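PDB 4MZD: nisin leader peptide-processing serine protease NisP from Lactococcus lactis subsp. lactis, which probably cuts the leader peptide off precursor nisin as a subtilisin-like serine endopeptidase, and has a C-terminal autocleavage activity. Local coordinates for residues Gly213-Gly218 with Asn480-Val485; Ser181-Val186 with Tyr222-Asn227; Gly247-Asn252 with Ile260-Arg265. All blocks are in the same frame, centred on the assembly; numbering follows the deposited sequence.

Contact 1 of 3, residues Gly213-Gly218 with Asn480-Val485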
# COMPACT_ATOMS: atom_id res chain seq x y z
N GLY A 213 17.52 17.22 13.37
CA GLY A 213 18.93 16.89 13.28
C GLY A 213 19.50 17.30 11.94
O GLY A 213 18.95 18.17 11.25
N SER A 214 20.61 16.69 11.56
CA SER A 214 21.28 17.08 10.32
C SER A 214 22.12 15.97 9.72
O SER A 214 22.72 15.16 10.43
CB SER A 214 22.15 18.32 10.55
OG SER A 214 23.16 18.05 11.51
N TYR A 215 22.15 15.95 8.40
CA TYR A 215 23.12 15.14 7.68
C TYR A 215 24.43 15.92 7.57
O TYR A 215 24.52 17.06 8.03
CB TYR A 215 22.58 14.81 6.29
CG TYR A 215 21.33 13.97 6.30
CD1 TYR A 215 21.40 12.60 6.47
CD2 TYR A 215 20.08 14.55 6.12
CE1 TYR A 215 20.26 11.82 6.47
CE2 TYR A 215 18.93 13.78 6.12
CZ TYR A 215 19.03 12.40 6.30
OH TYR A 215 17.91 11.59 6.28
N ASP A 216 25.44 15.32 6.96
CA ASP A 216 26.73 15.98 6.81
C ASP A 216 26.61 17.34 6.13
O ASP A 216 27.41 18.24 6.40
CB ASP A 216 27.72 15.09 6.05
CG ASP A 216 28.31 13.99 6.91
OD1 ASP A 216 28.09 14.01 8.14
OD2 ASP A 216 29.01 13.11 6.37
N ASP A 217 25.62 17.50 5.26
CA ASP A 217 25.47 18.75 4.52
C ASP A 217 24.74 19.83 5.32
O ASP A 217 24.51 20.93 4.82
CB ASP A 217 24.80 18.53 3.16
CG ASP A 217 23.34 18.10 3.27
OD1 ASP A 217 22.78 18.10 4.38
OD2 ASP A 217 22.75 17.77 2.21
N GLY A 218 24.38 19.51 6.56
CA GLY A 218 23.77 20.49 7.45
C GLY A 218 22.26 20.56 7.39
O GLY A 218 21.63 21.26 8.18
N ASN A 480 17.35 3.57 -0.27
CA ASN A 480 17.08 4.33 0.94
C ASN A 480 17.81 5.67 0.99
O ASN A 480 17.87 6.29 2.04
CB ASN A 480 17.42 3.50 2.18
CG ASN A 480 16.47 2.35 2.40
OD1 ASN A 480 16.87 1.18 2.34
ND2 ASN A 480 15.21 2.66 2.66
N SER A 481 18.34 6.13 -0.14
CA SER A 481 18.95 7.46 -0.18
C SER A 481 17.89 8.53 0.08
O SER A 481 16.71 8.31 -0.19
CB SER A 481 19.60 7.74 -1.53
OG SER A 481 20.72 6.92 -1.73
N ARG A 482 18.32 9.68 0.58
CA ARG A 482 17.38 10.77 0.80
C ARG A 482 16.61 11.05 -0.48
O ARG A 482 17.20 11.17 -1.56
CB ARG A 482 18.11 12.03 1.23
CG ARG A 482 18.85 11.88 2.54
CD ARG A 482 19.71 13.09 2.80
NE ARG A 482 18.91 14.29 3.02
CZ ARG A 482 19.43 15.51 3.12
NH1 ARG A 482 20.74 15.69 2.99
NH2 ARG A 482 18.63 16.55 3.34
N GLY A 483 15.30 11.17 -0.35
CA GLY A 483 14.45 11.53 -1.47
C GLY A 483 13.95 10.36 -2.30
O GLY A 483 13.08 10.56 -3.16
N ALA A 484 14.47 9.16 -2.07
CA ALA A 484 14.06 8.00 -2.88
C ALA A 484 12.83 7.31 -2.29
O ALA A 484 12.88 6.78 -1.18
CB ALA A 484 15.20 7.01 -3.01
N VAL A 485 11.73 7.31 -3.04
CA VAL A 485 10.53 6.57 -2.67
C VAL A 485 10.62 5.20 -3.31
O VAL A 485 10.97 5.08 -4.49
CB VAL A 485 9.27 7.30 -3.15
CG1 VAL A 485 8.02 6.46 -2.91
CG2 VAL A 485 9.14 8.65 -2.45
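Arg482 reaches across to lie on Tyr215 while its far end meets Asp217, a worked example of one arginine serving both an aromatic ring and an acid. The ring contact comes first along the chain. Methylene CD stands over the middle of the Tyr215 face in a CH-pi contact, 3.5 Å from the ring centroid and 13° off its normal. The flat guanidinium then continues over the same ring toward CD2 and CB, the two planes only 18° apart, and the approach is tight: Arg482 NE lies 3.1 Å from Tyr215 CE2. A bend at chi3 (66°) in an otherwise extended chain turns the guanidinium along the ring face.

The charged contact is a salt bridge from Arg482 NH1 to Asp217 OD2, at 3.0 Å. OD2 is met on its syn side, with NH1 well out of the carboxylate plane, and the carboxylate comes to the guanidinium's edge with its own plane turned steeply away; the second bond, NH1 to OD1, is weak at 3.4 Å. Asp217 OD1 also bonds to Thr219, which takes a bond from Arg482 NH2 as well, and Asp221 forms a second salt bridge with Arg482 NE and bonds to Tyr215 OH. The guanidinium is thus fixed on several sides.

Tyr215 and Asp217 are presented by the short strand 214-215 and the type I turn from Tyr215 to Gly218 that begins on its last residue, just before helix 222-238, whereas Arg482 leaves a type II turn from Ser481 to Ala484 that leads into strand 486-487, paired antiparallel with strand 200-210.

Contact 2 of 3, residues Ser181-Val186 with Tyr222-Asn227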
# COMPACT_ATOMS: atom_id res chain seq x y z
N SER A 181 10.94 6.37 -7.02
CA SER A 181 10.04 7.49 -7.18
C SER A 181 10.49 8.65 -6.30
O SER A 181 11.52 8.57 -5.63
CB SER A 181 8.60 7.04 -6.88
OG SER A 181 7.66 8.09 -7.06
N LYS A 182 9.73 9.73 -6.33
CA LYS A 182 10.05 10.96 -5.59
C LYS A 182 8.82 11.46 -4.86
O LYS A 182 7.70 11.31 -5.35
CB LYS A 182 10.51 12.06 -6.55
CG LYS A 182 11.82 11.78 -7.27
CD LYS A 182 13.02 11.94 -6.36
CE LYS A 182 14.31 11.98 -7.16
NZ LYS A 182 15.49 12.19 -6.28
N SER A 183 9.02 12.07 -3.69
CA SER A 183 7.89 12.59 -2.94
C SER A 183 7.14 13.67 -3.70
O SER A 183 5.94 13.81 -3.55
CB SER A 183 8.33 13.10 -1.56
OG SER A 183 9.20 14.20 -1.69
N GLU A 184 7.85 14.45 -4.52
CA GLU A 184 7.17 15.47 -5.31
C GLU A 184 6.11 14.84 -6.21
O GLU A 184 5.02 15.38 -6.38
CB GLU A 184 8.17 16.28 -6.15
CG GLU A 184 7.62 17.57 -6.75
CD GLU A 184 6.98 17.38 -8.12
OE1 GLU A 184 7.19 16.33 -8.76
OE2 GLU A 184 6.26 18.31 -8.57
N TRP A 185 6.43 13.69 -6.79
CA TRP A 185 5.49 13.02 -7.69
C TRP A 185 4.34 12.42 -6.89
O TRP A 185 3.17 12.52 -7.29
CB TRP A 185 6.15 11.92 -8.51
CG TRP A 185 7.51 12.17 -9.09
CD1 TRP A 185 8.21 13.35 -9.14
CD2 TRP A 185 8.34 11.18 -9.67
NE1 TRP A 185 9.43 13.13 -9.74
CE2 TRP A 185 9.54 11.80 -10.07
CE3 TRP A 185 8.19 9.80 -9.90
CZ2 TRP A 185 10.58 11.10 -10.68
CZ3 TRP A 185 9.22 9.11 -10.51
CH2 TRP A 185 10.40 9.76 -10.88
N VAL A 186 4.66 11.80 -5.76
CA VAL A 186 3.64 11.19 -4.92
C VAL A 186 2.67 12.24 -4.38
O VAL A 186 1.45 12.02 -4.38
CB VAL A 186 4.26 10.36 -3.77
CG1 VAL A 186 3.19 9.82 -2.85
CG2 VAL A 186 5.11 9.23 -4.34
N TYR A 222 13.00 17.65 6.37
CA TYR A 222 11.73 18.21 6.82
C TYR A 222 10.90 18.81 5.68
O TYR A 222 9.67 18.74 5.71
CB TYR A 222 11.95 19.25 7.92
CG TYR A 222 10.70 19.68 8.66
CD1 TYR A 222 9.76 18.75 9.10
CD2 TYR A 222 10.48 21.01 8.96
CE1 TYR A 222 8.63 19.15 9.81
CE2 TYR A 222 9.36 21.42 9.65
CZ TYR A 222 8.44 20.49 10.07
OH TYR A 222 7.33 20.93 10.78
N GLN A 223 11.54 19.37 4.66
CA GLN A 223 10.78 19.93 3.55
C GLN A 223 9.93 18.87 2.85
O GLN A 223 8.77 19.11 2.53
CB GLN A 223 11.67 20.66 2.54
CG GLN A 223 10.88 21.33 1.41
CD GLN A 223 9.99 22.46 1.90
OE1 GLN A 223 10.46 23.55 2.18
NE2 GLN A 223 8.69 22.20 2.00
N GLU A 224 10.51 17.69 2.61
CA GLU A 224 9.73 16.62 2.00
C GLU A 224 8.56 16.24 2.89
O GLU A 224 7.45 16.00 2.41
CB GLU A 224 10.58 15.37 1.74
CG GLU A 224 11.59 15.49 0.62
CD GLU A 224 12.14 14.13 0.24
OE1 GLU A 224 11.44 13.38 -0.47
OE2 GLU A 224 13.27 13.80 0.67
N TYR A 225 8.81 16.17 4.19
CA TYR A 225 7.76 15.84 5.15
C TYR A 225 6.62 16.86 5.04
O TYR A 225 5.45 16.49 4.98
CB TYR A 225 8.35 15.81 6.56
CG TYR A 225 7.37 15.56 7.68
CD1 TYR A 225 7.12 14.27 8.13
CD2 TYR A 225 6.73 16.61 8.32
CE1 TYR A 225 6.24 14.04 9.18
CE2 TYR A 225 5.85 16.38 9.36
CZ TYR A 225 5.62 15.10 9.79
OH TYR A 225 4.75 14.88 10.83
N LEU A 226 6.98 18.14 5.00
CA LEU A 226 5.97 19.20 4.88
C LEU A 226 5.19 19.12 3.57
O LEU A 226 4.01 19.45 3.52
CB LEU A 226 6.62 20.57 5.01
CG LEU A 226 7.14 20.91 6.41
CD1 LEU A 226 7.80 22.26 6.36
CD2 LEU A 226 6.02 20.88 7.44
N ASN A 227 5.86 18.70 2.50
CA ASN A 227 5.19 18.55 1.22
C ASN A 227 4.16 17.42 1.24
O ASN A 227 3.06 17.56 0.69
CB ASN A 227 6.21 18.34 0.10
CG ASN A 227 7.05 19.58 -0.16
OD1 ASN A 227 6.70 20.68 0.25
ND2 ASN A 227 8.17 19.40 -0.86
O HOH W 1 11.73 12.82 -3.08
O HOH W 2 8.58 16.86 -2.01
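Glu224 turns CG beside its backbone N, opposite the carbonyl carbon (chi1 -72°), and from there runs extended toward Ser183, whose OG is held between its own backbone N and carbonyl carbon (chi1 64°). These two settings bring a hydroxyl and a carboxylate together between neighbouring helices of the alpha/beta subtilisin fold. Helix 183-195 precedes strand 200-210 of the central sheet. Helix 222-238 follows it and makes the beta-alpha-beta crossover to the adjacent parallel strand 241-245.

The direct link is a single hydrogen bond, Ser183 OG to Glu224 OE1 at 2.7 Å, which uses the anti lone pair of OE1, away from the other carboxylate oxygen. OE1 also accepts from Gln207 NE2 of strand 200-210, tying the pair to the central sheet, and from water 1. That water in turn accepts from Ser183 N, at 2.9 Å. Since Lys182 is the N-cap and Ser183 opens the first helical turn, the carboxylate stands close to a helix amino end, a setting that would probably favour its negative charge.

A second water extends the link one turn further along helix 222-238, toward Asn227. Asn227 has two conformers, which leaves that end of the bridge less certain. At the other end, water 2 donates to Ser183 OG over 2.7 Å, and the hydroxyl oxygen accepts there while donating to Glu224 OE1.

Contact 3 of 3, residues Gly247-Asn252 with Ile260-Arg265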
# COMPACT_ATOMS: atom_id res chain seq x y z
N GLY A 247 6.92 0.31 6.12
CA GLY A 247 8.06 -0.29 5.45
C GLY A 247 8.23 -1.77 5.76
O GLY A 247 7.65 -2.30 6.71
N ASN A 248 9.05 -2.42 4.94
CA ASN A 248 9.35 -3.85 5.09
C ASN A 248 10.77 -4.06 5.62
O ASN A 248 11.49 -4.94 5.15
CB ASN A 248 9.24 -4.57 3.74
CG ASN A 248 7.86 -4.51 3.13
OD1 ASN A 248 6.84 -4.73 3.80
ND2 ASN A 248 7.81 -4.23 1.84
N ASP A 249 11.16 -3.27 6.62
CA ASP A 249 12.53 -3.29 7.12
C ASP A 249 12.65 -3.78 8.56
O ASP A 249 13.69 -3.62 9.19
CB ASP A 249 13.18 -1.91 6.94
CG ASP A 249 13.27 -1.53 5.48
OD1 ASP A 249 13.96 -2.25 4.73
OD2 ASP A 249 12.63 -0.54 5.07
N SER A 250 11.59 -4.40 9.06
CA SER A 250 11.59 -4.97 10.40
C SER A 250 11.90 -3.94 11.49
O SER A 250 12.47 -4.29 12.53
CB SER A 250 12.59 -6.14 10.49
OG SER A 250 12.35 -7.09 9.46
N LEU A 251 11.53 -2.69 11.25
CA LEU A 251 11.80 -1.60 12.19
C LEU A 251 10.59 -1.27 13.04
O LEU A 251 9.49 -1.08 12.51
CB LEU A 251 12.22 -0.34 11.44
CG LEU A 251 13.48 -0.42 10.60
CD1 LEU A 251 13.63 0.80 9.69
CD2 LEU A 251 14.71 -0.57 11.49
N ASN A 252 10.78 -1.16 14.35
CA ASN A 252 9.75 -0.54 15.17
C ASN A 252 9.88 0.96 15.02
O ASN A 252 10.89 1.55 15.41
CB ASN A 252 9.84 -0.95 16.64
CG ASN A 252 8.63 -0.51 17.42
OD1 ASN A 252 8.23 0.66 17.37
ND2 ASN A 252 8.00 -1.45 18.12
N ILE A 260 17.71 5.28 13.25
CA ILE A 260 18.93 6.00 12.92
C ILE A 260 20.03 5.03 12.50
O ILE A 260 20.72 5.26 11.51
CB ILE A 260 19.40 6.85 14.11
CG1 ILE A 260 18.50 8.07 14.26
CG2 ILE A 260 20.85 7.29 13.92
CD1 ILE A 260 18.66 9.08 13.14
N ASN A 261 20.19 3.94 13.25
CA ASN A 261 21.19 2.93 12.90
C ASN A 261 20.94 2.37 11.50
O ASN A 261 21.88 2.12 10.75
CB ASN A 261 21.21 1.80 13.92
CG ASN A 261 21.70 2.26 15.28
OD1 ASN A 261 22.28 3.33 15.41
ND2 ASN A 261 21.47 1.43 16.30
N PHE A 262 19.67 2.17 11.17
CA PHE A 262 19.31 1.70 9.84
C PHE A 262 19.73 2.74 8.79
O PHE A 262 20.38 2.41 7.81
CB PHE A 262 17.81 1.40 9.77
CG PHE A 262 17.33 0.98 8.41
CD1 PHE A 262 17.35 -0.36 8.03
CD2 PHE A 262 16.83 1.91 7.52
CE1 PHE A 262 16.90 -0.74 6.77
CE2 PHE A 262 16.37 1.53 6.27
CZ PHE A 262 16.41 0.21 5.90
N LEU A 263 19.40 4.00 9.04
CA LEU A 263 19.72 5.06 8.08
C LEU A 263 21.22 5.24 7.86
O LEU A 263 21.66 5.60 6.77
CB LEU A 263 19.11 6.40 8.50
CG LEU A 263 17.59 6.55 8.36
CD1 LEU A 263 17.21 8.00 8.55
CD2 LEU A 263 17.13 6.05 7.00
N LYS A 264 22.00 5.00 8.91
CA LYS A 264 23.45 5.16 8.81
C LYS A 264 24.08 4.20 7.81
O LYS A 264 25.19 4.42 7.34
CB LYS A 264 24.09 5.03 10.19
CG LYS A 264 23.87 6.24 11.07
CD LYS A 264 24.46 6.04 12.45
CE LYS A 264 24.48 7.34 13.23
NZ LYS A 264 25.45 8.31 12.65
N ARG A 265 23.36 3.13 7.48
CA ARG A 265 23.83 2.19 6.47
C ARG A 265 23.78 2.82 5.07
O ARG A 265 24.48 2.37 4.16
CB ARG A 265 22.98 0.92 6.48
CG ARG A 265 22.98 0.14 7.78
CD ARG A 265 22.00 -1.02 7.70
NE ARG A 265 22.25 -1.86 6.52
CZ ARG A 265 21.36 -2.68 5.98
NH1 ARG A 265 20.14 -2.79 6.49
NH2 ARG A 265 21.68 -3.39 4.91
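Leu251 lays its CD1 methyl over one face of the Phe262 ring, 4.1 Å from the centroid and 19° off the normal, in a CH-pi contact displaced toward the rim at CG and CD2. The nearest approach there, CD1 to Phe262 CG, is 3.9 Å; the sister methyl CD2 faces the Phe262 CB. The leucine side chain crosses the phenyl at about a right angle. In Phe262 itself, CG points opposite the backbone N (chi1 177°), and this throws the ring off helix 256-264 toward the loop.

In the subtilisin fold this loop follows strand 241-245, and its Asn248 is probably the oxyanion-hole asparagine, as in subtilisin; OD1 of Asn248 accepts from the backbone N of Asn352, next to the predicted nucleophile Ser353. Asp249 then turns to the far end of the Phe262 ring, where its CG comes within 3.6 Å of CZ, the carboxylate plane at 43° to the ring. Its OD2 has a partner elsewhere, the hydroxyl of Tyr208 on strand 200-210, whose side chain also packs on Leu251. Phe266 meets the phenyl ring too.

The three contacts are linked by the C-terminal tail that ends at Arg488. Contacts 1 and 2, with centres 12 Å apart, meet through it: Val485 O lies 2.8 Å from Ser181 N, probably a hydrogen bond, and Gly483 CA packs against Glu224 OE2 at 3.3 Å. Contact 3, centred 14 Å from contact 1, touches it through Asn480 OD1 and Phe262 CZ, 3.7 Å apart. Contacts 2 and 3 stay about 11 Å apart at their nearest atoms. Beyond contact 1, Arg488 O accepts from Asn248 ND2 in contact 3, consistent with a cleaved C-terminus held in the active site. The Asp249 side chain lies about 12 Å from that of Ser353.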